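Local atomic coordinates of Ycf54 protein (Thermosynechococcus elongatus, PDB entry 3HZE), a protein that probably assists the oxidative cyclase step that forms the fifth ring of chlorophyll, as Ycf54 relatives do in other cyanobacteria and in plants. Residues K12-E17 against P64-I69; E18-V23 against Q77-R82; Y6-K11 against A55-R60; T71-I76 against M88-S93. One frame throughout, in Å; residues are numbered along the deposited sequence.

Contact 1 of 4, residues K12-E17 against P64-I69; sequences KFLTEE and PAAAII
The short helical turn that follows the first strand lays L14 against strand 65-70, where one methyl of L14 meets two residues at once. L14 CD1 lies 4.0 Å from A66 CB and equally far, 4.0 Å, from CD1 of I68. CG of L14 stands beside its backbone N (chi1 -65°) with the chain extended beyond, which carries CD1 across to the strand. The side chains of L14 and I68 pass alongside one another, pointing opposite ways, and touch through CD1 of each. In this ferredoxin-like βαββαβ fold, A66 and I68 line the sheet face that also carries helix 73-83; L83 packs on L14, and F75 and L79 on I68. Nearer the start of the strand a water links the segments, accepting from K12 N at 3.1 Å and donating to P64 O at 2.8 Å; the same P64 oxygen also pairs with the backbone of K11. The peptide bond before P64 is cis. Within the turn, K12 O receives both T15 N and E16 N, and S10 OG bonds to F13 N. On the exposed outer side, K12 NZ forms a salt bridge with E16 OE1 at 3.1 Å, meeting it from above the carboxylate plane.

Contact 2 of 4, residues E18-V23 against Q77-R82; sequences EPLEEV and QWLKLR
Three pairs carry this contact: V23 with W78, L20 with L79 and E18 with R82. V23 CG1 comes to the benzo edge of the W78 indole, near the ring plane, 3.8 Å from CZ3 and 4.0 Å from CH2 of W78. CG of W78 lies anti to the backbone N (chi1 174°), which swings this edge over to V23. Deeper in, the CD2 methyls of L20 and L79 touch at 3.9 Å. The third pair is polar and looser: E18 OE1 and R82 NH2 are 4.5 Å apart, the oxygen well out of the guanidinium plane, opposite charges without a direct bond. A water completes the link, donating to E18 OE2 at 2.9 Å and accepting from R82 NH2 at 3.0 Å. The contact joins the lead-in and first turn of helix 21-34 to helix 73-83, the two helices that lie on one face of a ferredoxin-like sheet. Beneath, L20 and L79 both rest on I68 of strand 65-70. One helical turn separates W78 from R82, whose aliphatic CG rests on the indole face, 3.4 Å above the plane and toward the rim, while the guanidinium continues toward E18. Farther out, L83 packs against both E18 and L20.

Contact 3 of 4, residues Y6-K11 against A55-R60; sequences YILASK and AEQKAR
At the edge of the Y6 ring, and in its plane, lies the side-chain oxygen of Q57. Y6 OH donates to Q57 OE1 at 2.5 Å, a very short hydrogen bond whose exact length is doubtful. The amide is turned nearly square to the ring, the two planes 78° apart, and the oxygen also sits 3.4 Å from CE1 of Y6. Another aromatic, F48, meets the Y6 ring with its plane at about 50°, and F54 and I69 touch Y6 as well. With CG between the backbone N and the carbonyl carbon (chi1 68°), the tyrosine ring extends from the strand toward the helix. Q57 comes from the opposite direction on an extended chain, and both ends of its amide are used: OE1 accepts from the phenol, while NE2 donates to the backbone oxygen of M88 in the adjoining edge strand. The amide is thereby held in rotation, with its oxygen and nitrogen told apart by their partners. Two residues along the strand, L8 packs the base of the same side chain, its CD2 4.2 Å from Q57 CB. I7 lies on the other side of the strand and packs on I76, L79 and L83 of helix 73-83. Helix 55-60, inserted between the second and third strands, thus packs on the opposite face of the ferredoxin-like sheet from its usual helix pair, resting on inner strand 3-10.

Contact 4 of 4, residues T71-I76 against M88-S93; sequences TNQQFI and MGQFTS
I76 and M88 bring the backbones closest, I76 CA lying 7.9 Å from M88 CA; Q73 CA and Q90 CA follow at 8.9 Å, so the start of the helix and the strand run in opposite directions. They belong to the split β-α-β unit of a ferredoxin-like fold, as the start of its helix and its last strand: the chain leaves strand 65-70, crosses one face of the sheet as helix 73-83 and re-enters it as edge strand 87-92, with strand 3-10 lying between the two strands. G89 and F91 bind strand 3-10 through backbone bonds to Y6 and Y4. The backbone of G89 is almost fully stretched.

Apolar contact comes from I76 CG2, which touches the selenomethionine M88 at two atoms, CG at 3.8 Å and SE at 3.9 Å. The M88 chain leaves the strand with CG anti to the backbone N (chi1 -180°) and stays extended through chi2, which lays CG and SE alongside I76 CG2; the bend at chi3 turns only the terminal CE away. One helical turn back, Q73 and Q90 pass each other at a slant, their chains extended beyond CG. Their amide nitrogens come within 4.0 Å, NE2 to NE2, and the amide planes stand 80° apart; no hydrogen bond joins them. Y5 of strand 3-10 touches Q73, I76 and Q90 alike. At the head of the helix N72 is the N-cap: F75 N donates to N72 OD1 at 3.0 Å, the donor lying 50° above the carbonyl plane of the asparagine side chain.

From the N terminus, strand 3-10 opens contact 3, the turn after it contact 1, and the start of helix 21-34 contact 2. These close in the same order, at helix 55-60, strand 65-70 and helix 73-83, so each crosses the other two; all three close long loops that take in helix 21-34 and strand 40-44. Contact 4 closes the short loop from the start of helix 73-83 to edge strand 87-92; it follows contacts 1 and 3 in series and crosses only contact 2. Contacts 1, 2 and 4 gather at the face carrying helices 21-34 and 73-83, where I68, L79 and I76 adjoin, whereas contact 3 ties helix 55-60 to the other face.

Contact 1 of 4, residues K12-E17 against P64-I69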
loop_
_atom_site.group_PDB
_atom_site.type_symbol
_atom_site.label_atom_id
_atom_site.label_comp_id
_atom_site.label_asym_id
_atom_site.label_seq_id
_atom_site.Cartn_x
_atom_site.Cartn_y
_atom_site.Cartn_z
ATOM N N LYS A 12 -3.805 -5.622 11.258
ATOM C CA LYS A 12 -4.278 -5.313 12.606
ATOM C C LYS A 12 -4.194 -3.799 12.836
ATOM O O LYS A 12 -5.165 -3.171 13.268
ATOM C CB LYS A 12 -3.423 -6.051 13.644
ATOM C CG LYS A 12 -3.895 -5.869 15.082
ATOM C CD LYS A 12 -2.896 -6.484 16.061
ATOM C CE LYS A 12 -3.315 -6.266 17.510
ATOM N NZ LYS A 12 -4.558 -7.013 17.843
ATOM N N PHE A 13 -3.042 -3.211 12.536
ATOM C CA PHE A 13 -2.873 -1.771 12.711
ATOM C C PHE A 13 -3.817 -0.977 11.802
ATOM O O PHE A 13 -4.384 0.035 12.214
ATOM C CB PHE A 13 -1.420 -1.368 12.434
ATOM C CG PHE A 13 -1.189 0.123 12.433
ATOM C CD1 PHE A 13 -1.104 0.823 11.235
ATOM C CD2 PHE A 13 -1.059 0.825 13.628
ATOM C CE1 PHE A 13 -0.890 2.204 11.224
ATOM C CE2 PHE A 13 -0.847 2.205 13.632
ATOM C CZ PHE A 13 -0.760 2.895 12.427
ATOM N N LEU A 14 -3.983 -1.446 10.572
ATOM C CA LEU A 14 -4.844 -0.785 9.588
ATOM C C LEU A 14 -6.344 -1.045 9.776
ATOM O O LEU A 14 -7.156 -0.632 8.942
ATOM C CB LEU A 14 -4.433 -1.206 8.169
ATOM C CG LEU A 14 -3.038 -0.764 7.720
ATOM C CD1 LEU A 14 -2.697 -1.371 6.362
ATOM C CD2 LEU A 14 -2.993 0.756 7.657
ATOM N N THR A 15 -6.715 -1.738 10.847
ATOM C CA THR A 15 -8.122 -2.000 11.111
ATOM C C THR A 15 -8.501 -1.588 12.541
ATOM O O THR A 15 -9.620 -1.134 12.779
ATOM C CB THR A 15 -8.491 -3.499 10.891
ATOM O OG1 THR A 15 -7.668 -4.329 11.717
ATOM C CG2 THR A 15 -8.280 -3.900 9.431
ATOM N N GLU A 16 -7.569 -1.711 13.487
ATOM C CA GLU A 16 -7.866 -1.357 14.877
ATOM C C GLU A 16 -7.331 -0.008 15.327
ATOM O O GLU A 16 -7.667 0.459 16.418
ATOM C CB GLU A 16 -7.346 -2.446 15.830
ATOM C CG GLU A 16 -7.775 -3.849 15.439
ATOM C CD GLU A 16 -7.507 -4.881 16.523
ATOM O OE1 GLU A 16 -6.549 -4.704 17.304
ATOM O OE2 GLU A 16 -8.257 -5.880 16.580
ATOM N N GLU A 17 -6.497 0.621 14.506
ATOM C CA GLU A 17 -5.934 1.917 14.864
ATOM C C GLU A 17 -6.067 2.992 13.792
ATOM O O GLU A 17 -6.468 4.116 14.088
ATOM C CB GLU A 17 -4.452 1.784 15.234
ATOM C CG GLU A 17 -4.191 1.083 16.560
ATOM C CD GLU A 17 -2.723 1.117 16.949
ATOM O OE1 GLU A 17 -2.123 0.037 17.125
ATOM O OE2 GLU A 17 -2.166 2.226 17.072
ATOM N N PRO A 64 -0.792 -11.070 9.296
ATOM C CA PRO A 64 -0.832 -10.697 7.880
ATOM C C PRO A 64 -0.696 -9.187 7.711
ATOM O O PRO A 64 -1.098 -8.414 8.583
ATOM C CB PRO A 64 -2.194 -11.206 7.435
ATOM C CG PRO A 64 -3.019 -11.021 8.667
ATOM C CD PRO A 64 -2.106 -11.567 9.733
ATOM N N ALA A 65 -0.133 -8.766 6.587
ATOM C CA ALA A 65 0.062 -7.347 6.340
ATOM C C ALA A 65 -0.658 -6.878 5.089
ATOM O O ALA A 65 -1.238 -7.672 4.346
ATOM C CB ALA A 65 1.542 -7.048 6.225
ATOM N N ALA A 66 -0.624 -5.572 4.870
ATOM C CA ALA A 66 -1.246 -4.989 3.700
ATOM C C ALA A 66 -0.425 -3.778 3.287
ATOM O O ALA A 66 0.200 -3.125 4.121
ATOM C CB ALA A 66 -2.676 -4.568 4.005
ATOM N N ALA A 67 -0.425 -3.485 1.995
ATOM C CA ALA A 67 0.305 -2.341 1.504
ATOM C C ALA A 67 -0.637 -1.387 0.800
ATOM O O ALA A 67 -1.670 -1.794 0.278
ATOM C CB ALA A 67 1.391 -2.791 0.527
ATOM N N ILE A 68 -0.296 -0.106 0.828
ATOM C CA ILE A 68 -1.065 0.879 0.080
ATOM C C ILE A 68 -0.003 1.302 -0.922
ATOM O O ILE A 68 1.054 1.795 -0.534
ATOM C CB ILE A 68 -1.508 2.081 0.928
ATOM C CG1 ILE A 68 -2.686 1.687 1.823
ATOM C CG2 ILE A 68 -1.965 3.217 0.012
ATOM C CD1 ILE A 68 -2.345 0.750 2.951
ATOM N N ILE A 69 -0.267 1.064 -2.201
ATOM C CA ILE A 69 0.689 1.381 -3.249
ATOM C C ILE A 69 0.173 2.492 -4.153
ATOM O O ILE A 69 -1.024 2.561 -4.436
ATOM C CB ILE A 69 0.980 0.113 -4.083
ATOM C CG1 ILE A 69 1.407 -1.020 -3.144
ATOM C CG2 ILE A 69 2.076 0.387 -5.110
ATOM C CD1 ILE A 69 1.566 -2.365 -3.829
HETATM O O HOH W 1 -2.201 -8.254 11.155
#

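Contact 2 of 4, residues E18-V23 against Q77-R82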
loop_
_atom_site.group_PDB
_atom_site.type_symbol
_atom_site.label_atom_id
_atom_site.label_comp_id
_atom_site.label_asym_id
_atom_site.label_seq_id
_atom_site.Cartn_x
_atom_site.Cartn_y
_atom_site.Cartn_z
ATOM N N GLU A 18 -5.733 2.649 12.554
ATOM C CA GLU A 18 -5.792 3.617 11.469
ATOM C C GLU A 18 -6.487 3.109 10.208
ATOM O O GLU A 18 -5.835 2.881 9.186
ATOM C CB GLU A 18 -4.373 4.069 11.105
ATOM C CG GLU A 18 -3.683 4.904 12.165
ATOM C CD GLU A 18 -4.337 6.253 12.355
ATOM O OE1 GLU A 18 -5.146 6.656 11.491
ATOM O OE2 GLU A 18 -4.031 6.917 13.365
ATOM N N PRO A 19 -7.813 2.912 10.265
ATOM C CA PRO A 19 -8.549 2.435 9.089
ATOM C C PRO A 19 -8.441 3.479 7.974
ATOM O O PRO A 19 -8.601 4.673 8.224
ATOM C CB PRO A 19 -9.978 2.264 9.621
ATOM C CG PRO A 19 -10.056 3.309 10.736
ATOM C CD PRO A 19 -8.717 3.109 11.415
ATOM N N LEU A 20 -8.162 3.036 6.750
ATOM C CA LEU A 20 -7.997 3.959 5.622
ATOM C C LEU A 20 -9.175 4.010 4.649
ATOM O O LEU A 20 -9.120 4.654 3.606
ATOM C CB LEU A 20 -6.722 3.596 4.859
ATOM C CG LEU A 20 -5.426 3.792 5.650
ATOM C CD1 LEU A 20 -4.234 3.309 4.828
ATOM C CD2 LEU A 20 -5.271 5.265 5.993
ATOM N N GLU A 21 -10.228 3.297 5.011
ATOM C CA GLU A 21 -11.456 3.194 4.244
ATOM C C GLU A 21 -11.932 4.528 3.663
ATOM O O GLU A 21 -12.094 4.674 2.445
ATOM C CB GLU A 21 -12.523 2.653 5.178
ATOM C CG GLU A 21 -13.543 1.776 4.575
ATOM C CD GLU A 21 -14.548 1.335 5.614
ATOM O OE1 GLU A 21 -14.128 0.768 6.651
ATOM O OE2 GLU A 21 -15.749 1.572 5.393
ATOM N N GLU A 22 -12.173 5.483 4.554
ATOM C CA GLU A 22 -12.662 6.798 4.165
ATOM C C GLU A 22 -11.602 7.607 3.424
ATOM O O GLU A 22 -11.931 8.389 2.543
ATOM C CB GLU A 22 -13.182 7.551 5.407
ATOM C CG GLU A 22 -13.644 8.982 5.118
ATOM C CD GLU A 22 -14.899 9.395 5.893
ATOM O OE1 GLU A 22 -15.301 10.581 5.798
ATOM O OE2 GLU A 22 -15.495 8.540 6.586
ATOM N N VAL A 23 -10.333 7.425 3.780
ATOM C CA VAL A 23 -9.265 8.134 3.082
ATOM C C VAL A 23 -9.344 7.704 1.611
ATOM O O VAL A 23 -9.289 8.534 0.704
ATOM C CB VAL A 23 -7.860 7.781 3.662
ATOM C CG1 VAL A 23 -6.759 8.304 2.734
ATOM C CG2 VAL A 23 -7.701 8.419 5.052
ATOM N N GLN A 77 3.982 9.637 1.089
ATOM C CA GLN A 77 4.684 10.367 2.140
ATOM C C GLN A 77 3.652 10.943 3.109
ATOM O O GLN A 77 3.888 11.013 4.311
ATOM C CB GLN A 77 5.529 11.505 1.549
ATOM C CG GLN A 77 6.607 11.047 0.577
ATOM C CD GLN A 77 7.355 12.211 -0.056
ATOM O OE1 GLN A 77 6.745 13.186 -0.502
ATOM N NE2 GLN A 77 8.680 12.108 -0.110
ATOM N N TRP A 78 2.507 11.359 2.580
ATOM C CA TRP A 78 1.453 11.905 3.422
ATOM C C TRP A 78 0.931 10.818 4.372
ATOM O O TRP A 78 0.724 11.066 5.566
ATOM C CB TRP A 78 0.318 12.442 2.553
ATOM C CG TRP A 78 -0.867 12.893 3.334
ATOM C CD1 TRP A 78 -1.032 14.086 3.975
ATOM C CD2 TRP A 78 -2.059 12.136 3.578
ATOM N NE1 TRP A 78 -2.254 14.122 4.603
ATOM C CE2 TRP A 78 -2.905 12.937 4.374
ATOM C CE3 TRP A 78 -2.493 10.855 3.197
ATOM C CZ2 TRP A 78 -4.165 12.502 4.799
ATOM C CZ3 TRP A 78 -3.745 10.423 3.618
ATOM C CH2 TRP A 78 -4.567 11.245 4.411
ATOM N N LEU A 79 0.720 9.614 3.844
ATOM C CA LEU A 79 0.238 8.500 4.672
ATOM C C LEU A 79 1.226 8.195 5.801
ATOM O O LEU A 79 0.823 7.937 6.928
ATOM C CB LEU A 79 0.025 7.243 3.812
ATOM C CG LEU A 79 -1.271 7.173 2.992
ATOM C CD1 LEU A 79 -1.243 5.949 2.081
ATOM C CD2 LEU A 79 -2.472 7.097 3.933
ATOM N N LYS A 80 2.520 8.227 5.494
ATOM C CA LYS A 80 3.541 7.955 6.502
ATOM C C LYS A 80 3.472 9.031 7.594
ATOM O O LYS A 80 3.563 8.725 8.782
ATOM C CB LYS A 80 4.925 7.934 5.850
ATOM C CG LYS A 80 5.973 7.099 6.596
ATOM C CD LYS A 80 6.337 7.695 7.934
ATOM C CE LYS A 80 7.328 6.804 8.685
ATOM N NZ LYS A 80 7.579 7.304 10.071
ATOM N N LEU A 81 3.310 10.290 7.191
ATOM C CA LEU A 81 3.206 11.390 8.153
ATOM C C LEU A 81 1.988 11.192 9.053
ATOM O O LEU A 81 2.061 11.365 10.268
ATOM C CB LEU A 81 3.053 12.736 7.436
ATOM C CG LEU A 81 4.274 13.501 6.929
ATOM C CD1 LEU A 81 3.803 14.818 6.297
ATOM C CD2 LEU A 81 5.234 13.780 8.089
ATOM N N ARG A 82 0.865 10.831 8.441
ATOM C CA ARG A 82 -0.374 10.615 9.179
ATOM C C ARG A 82 -0.385 9.373 10.081
ATOM O O ARG A 82 -0.777 9.461 11.244
ATOM C CB ARG A 82 -1.558 10.535 8.201
ATOM C CG ARG A 82 -1.928 11.853 7.506
ATOM C CD ARG A 82 -2.786 12.734 8.412
ATOM N NE ARG A 82 -3.846 11.942 9.025
ATOM C CZ ARG A 82 -4.077 11.884 10.331
ATOM N NH1 ARG A 82 -3.329 12.592 11.167
ATOM N NH2 ARG A 82 -5.027 11.083 10.804
HETATM O O HOH W 2 -4.680 9.719 13.473
#

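Contact 3 of 4, residues Y6-K11 against A55-R60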
loop_
_atom_site.group_PDB
_atom_site.type_symbol
_atom_site.label_atom_id
_atom_site.label_comp_id
_atom_site.label_asym_id
_atom_site.label_seq_id
_atom_site.Cartn_x
_atom_site.Cartn_y
_atom_site.Cartn_z
ATOM N N TYR A 6 5.116 2.904 -1.626
ATOM C CA TYR A 6 4.158 2.205 -0.779
ATOM C C TYR A 6 4.410 2.323 0.708
ATOM O O TYR A 6 5.529 2.587 1.142
ATOM C CB TYR A 6 4.176 0.715 -1.135
ATOM C CG TYR A 6 5.481 0.041 -0.742
ATOM C CD1 TYR A 6 5.712 -0.374 0.568
ATOM C CD2 TYR A 6 6.512 -0.114 -1.669
ATOM C CE1 TYR A 6 6.948 -0.925 0.947
ATOM C CE2 TYR A 6 7.742 -0.660 -1.304
ATOM C CZ TYR A 6 7.952 -1.061 0.004
ATOM O OH TYR A 6 9.169 -1.594 0.357
ATOM N N ILE A 7 3.352 2.133 1.489
ATOM C CA ILE A 7 3.494 2.084 2.929
ATOM C C ILE A 7 3.073 0.642 3.227
ATOM O O ILE A 7 2.210 0.087 2.542
ATOM C CB ILE A 7 2.571 3.057 3.698
ATOM C CG1 ILE A 7 1.121 2.884 3.256
ATOM C CG2 ILE A 7 3.084 4.483 3.542
ATOM C CD1 ILE A 7 0.117 3.437 4.257
ATOM N N LEU A 8 3.699 0.028 4.217
ATOM C CA LEU A 8 3.374 -1.342 4.574
ATOM C C LEU A 8 3.064 -1.419 6.063
ATOM O O LEU A 8 3.771 -0.832 6.868
ATOM C CB LEU A 8 4.564 -2.253 4.244
ATOM C CG LEU A 8 4.504 -3.726 4.646
ATOM C CD1 LEU A 8 3.448 -4.455 3.812
ATOM C CD2 LEU A 8 5.889 -4.352 4.425
ATOM N N ALA A 9 1.998 -2.125 6.429
ATOM C CA ALA A 9 1.642 -2.271 7.840
ATOM C C ALA A 9 0.798 -3.516 8.054
ATOM O O ALA A 9 0.236 -4.075 7.104
ATOM C CB ALA A 9 0.877 -1.039 8.321
ATOM N N SER A 10 0.686 -3.937 9.309
ATOM C CA SER A 10 -0.109 -5.112 9.632
ATOM C C SER A 10 -1.575 -4.760 9.404
ATOM O O SER A 10 -1.968 -3.596 9.524
ATOM C CB SER A 10 0.105 -5.511 11.098
ATOM O OG SER A 10 -0.408 -4.518 11.969
ATOM N N LYS A 11 -2.382 -5.759 9.065
ATOM C CA LYS A 11 -3.796 -5.521 8.846
ATOM C C LYS A 11 -4.404 -5.122 10.185
ATOM O O LYS A 11 -5.384 -4.373 10.250
ATOM C CB LYS A 11 -4.476 -6.785 8.303
ATOM C CG LYS A 11 -3.757 -7.374 7.097
ATOM C CD LYS A 11 -4.712 -7.851 6.006
ATOM C CE LYS A 11 -5.656 -8.928 6.491
ATOM N NZ LYS A 11 -6.466 -9.491 5.371
ATOM N N ALA A 55 13.157 -8.665 2.014
ATOM C CA ALA A 55 13.340 -9.548 3.164
ATOM C C ALA A 55 13.351 -8.857 4.527
ATOM O O ALA A 55 12.807 -9.381 5.502
ATOM C CB ALA A 55 14.625 -10.359 2.989
ATOM N N GLU A 56 13.975 -7.689 4.601
ATOM C CA GLU A 56 14.065 -6.966 5.861
ATOM C C GLU A 56 12.703 -6.449 6.318
ATOM O O GLU A 56 12.321 -6.614 7.478
ATOM C CB GLU A 56 15.057 -5.806 5.717
ATOM C CG GLU A 56 15.767 -5.423 7.006
ATOM C CD GLU A 56 14.820 -4.901 8.065
ATOM O OE1 GLU A 56 14.157 -3.874 7.808
ATOM O OE2 GLU A 56 14.740 -5.516 9.151
ATOM N N GLN A 57 11.962 -5.833 5.404
ATOM C CA GLN A 57 10.650 -5.302 5.748
ATOM C C GLN A 57 9.664 -6.416 6.068
ATOM O O GLN A 57 8.793 -6.252 6.920
ATOM C CB GLN A 57 10.113 -4.427 4.617
ATOM C CG GLN A 57 10.991 -3.214 4.334
ATOM C CD GLN A 57 10.239 -2.102 3.639
ATOM O OE1 GLN A 57 9.479 -2.343 2.702
ATOM N NE2 GLN A 57 10.461 -0.869 4.080
ATOM N N LYS A 58 9.799 -7.552 5.394
ATOM C CA LYS A 58 8.901 -8.669 5.659
ATOM C C LYS A 58 9.126 -9.166 7.076
ATOM O O LYS A 58 8.191 -9.568 7.761
ATOM C CB LYS A 58 9.145 -9.820 4.686
ATOM C CG LYS A 58 8.250 -11.020 4.955
ATOM C CD LYS A 58 8.665 -12.234 4.150
ATOM C CE LYS A 58 7.798 -13.443 4.501
ATOM N NZ LYS A 58 8.249 -14.692 3.808
ATOM N N ALA A 59 10.376 -9.137 7.518
ATOM C CA ALA A 59 10.711 -9.592 8.862
ATOM C C ALA A 59 10.177 -8.633 9.921
ATOM O O ALA A 59 9.683 -9.057 10.966
ATOM C CB ALA A 59 12.227 -9.724 8.996
ATOM N N ARG A 60 10.270 -7.338 9.639
ATOM C CA ARG A 60 9.819 -6.319 10.576
ATOM C C ARG A 60 8.307 -6.130 10.672
ATOM O O ARG A 60 7.784 -5.846 11.749
ATOM C CB ARG A 60 10.460 -4.974 10.232
ATOM C CG ARG A 60 11.939 -4.880 10.553
ATOM C CD ARG A 60 12.481 -3.519 10.152
ATOM N NE ARG A 60 11.710 -2.422 10.733
ATOM C CZ ARG A 60 11.980 -1.136 10.527
ATOM N NH1 ARG A 60 13.001 -0.790 9.754
ATOM N NH2 ARG A 60 11.233 -0.195 11.092
#

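Contact 4 of 4, residues T71-I76 against M88-S93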
loop_
_atom_site.group_PDB
_atom_site.type_symbol
_atom_site.label_atom_id
_atom_site.label_comp_id
_atom_site.label_asym_id
_atom_site.label_seq_id
_atom_site.Cartn_x
_atom_site.Cartn_y
_atom_site.Cartn_z
ATOM N N THR A 71 1.561 5.501 -7.485
ATOM C CA THR A 71 2.622 6.046 -8.315
ATOM C C THR A 71 2.836 7.514 -7.952
ATOM O O THR A 71 3.702 8.187 -8.514
ATOM C CB THR A 71 2.301 5.908 -9.808
ATOM O OG1 THR A 71 0.963 6.358 -10.054
ATOM C CG2 THR A 71 2.439 4.452 -10.241
ATOM N N ASN A 72 2.035 8.003 -7.004
ATOM C CA ASN A 72 2.149 9.380 -6.518
ATOM C C ASN A 72 2.921 9.306 -5.200
ATOM O O ASN A 72 2.368 8.922 -4.168
ATOM C CB ASN A 72 0.761 9.975 -6.261
ATOM C CG ASN A 72 0.824 11.413 -5.759
ATOM O OD1 ASN A 72 1.641 11.746 -4.900
ATOM N ND2 ASN A 72 -0.044 12.270 -6.292
ATOM N N GLN A 73 4.192 9.686 -5.228
ATOM C CA GLN A 73 5.019 9.614 -4.032
ATOM C C GLN A 73 4.553 10.484 -2.870
ATOM O O GLN A 73 4.666 10.076 -1.717
ATOM C CB GLN A 73 6.475 9.944 -4.374
ATOM C CG GLN A 73 7.403 9.988 -3.172
ATOM C CD GLN A 73 8.861 10.100 -3.571
ATOM O OE1 GLN A 73 9.204 10.803 -4.524
ATOM N NE2 GLN A 73 9.729 9.416 -2.837
ATOM N N GLN A 74 4.030 11.674 -3.157
ATOM C CA GLN A 74 3.579 12.552 -2.082
ATOM C C GLN A 74 2.425 11.968 -1.285
ATOM O O GLN A 74 2.340 12.185 -0.081
ATOM C CB GLN A 74 3.196 13.927 -2.636
ATOM C CG GLN A 74 4.411 14.797 -2.961
ATOM C CD GLN A 74 5.386 14.111 -3.903
ATOM O OE1 GLN A 74 5.037 13.772 -5.038
ATOM N NE2 GLN A 74 6.616 13.901 -3.437
ATOM N N PHE A 75 1.539 11.233 -1.951
ATOM C CA PHE A 75 0.412 10.623 -1.258
ATOM C C PHE A 75 0.938 9.618 -0.240
ATOM O O PHE A 75 0.435 9.529 0.880
ATOM C CB PHE A 75 -0.505 9.918 -2.258
ATOM C CG PHE A 75 -1.620 9.154 -1.615
ATOM C CD1 PHE A 75 -2.515 9.786 -0.753
ATOM C CD2 PHE A 75 -1.769 7.796 -1.855
ATOM C CE1 PHE A 75 -3.546 9.066 -0.138
ATOM C CE2 PHE A 75 -2.799 7.065 -1.244
ATOM C CZ PHE A 75 -3.686 7.704 -0.386
ATOM N N ILE A 76 1.955 8.859 -0.641
ATOM C CA ILE A 76 2.550 7.861 0.236
ATOM C C ILE A 76 3.273 8.551 1.387
ATOM O O ILE A 76 3.192 8.106 2.533
ATOM C CB ILE A 76 3.526 6.954 -0.552
ATOM C CG1 ILE A 76 2.738 6.146 -1.587
ATOM C CG2 ILE A 76 4.280 6.033 0.382
ATOM C CD1 ILE A 76 1.625 5.262 -0.977
HETATM N N MSE A 88 7.800 2.212 4.866
HETATM C CA MSE A 88 7.599 2.865 3.583
HETATM C C MSE A 88 8.714 2.434 2.642
HETATM O O MSE A 88 9.802 2.065 3.086
HETATM C CB MSE A 88 7.604 4.390 3.756
HETATM C CG MSE A 88 7.392 5.167 2.459
HETATM SE SE MSE A 88 7.291 7.106 2.682
HETATM C CE MSE A 88 9.106 7.408 3.284
ATOM N N GLY A 89 8.440 2.464 1.344
ATOM C CA GLY A 89 9.455 2.083 0.383
ATOM C C GLY A 89 9.002 2.309 -1.044
ATOM O O GLY A 89 7.981 2.953 -1.285
ATOM N N GLN A 90 9.762 1.775 -1.995
ATOM C CA GLN A 90 9.427 1.922 -3.405
ATOM C C GLN A 90 10.077 0.827 -4.240
ATOM O O GLN A 90 11.027 0.176 -3.801
ATOM C CB GLN A 90 9.885 3.292 -3.915
ATOM C CG GLN A 90 11.374 3.581 -3.713
ATOM C CD GLN A 90 11.768 4.962 -4.208
ATOM O OE1 GLN A 90 12.173 5.133 -5.361
ATOM N NE2 GLN A 90 11.636 5.960 -3.341
ATOM N N PHE A 91 9.551 0.612 -5.437
ATOM C CA PHE A 91 10.118 -0.384 -6.331
ATOM C C PHE A 91 9.702 -0.071 -7.755
ATOM O O PHE A 91 8.745 0.677 -7.973
ATOM C CB PHE A 91 9.688 -1.801 -5.921
ATOM C CG PHE A 91 8.201 -2.044 -5.959
ATOM C CD1 PHE A 91 7.540 -2.234 -7.168
ATOM C CD2 PHE A 91 7.468 -2.137 -4.773
ATOM C CE1 PHE A 91 6.168 -2.520 -7.205
ATOM C CE2 PHE A 91 6.100 -2.422 -4.794
ATOM C CZ PHE A 91 5.450 -2.615 -6.014
ATOM N N THR A 92 10.428 -0.627 -8.724
ATOM C CA THR A 92 10.125 -0.384 -10.131
ATOM C C THR A 92 9.425 -1.566 -10.774
ATOM O O THR A 92 9.398 -2.663 -10.224
ATOM C CB THR A 92 11.405 -0.133 -10.955
ATOM O OG1 THR A 92 12.200 -1.325 -10.952
ATOM C CG2 THR A 92 12.205 1.020 -10.378
ATOM N N SER A 93 8.877 -1.326 -11.959
ATOM C CA SER A 93 8.188 -2.360 -12.723
ATOM C C SER A 93 9.165 -3.465 -13.106
ATOM O O SER A 93 8.776 -4.622 -13.256
ATOM C CB SER A 93 7.584 -1.767 -13.999
ATOM O OG SER A 93 6.718 -0.685 -13.699
#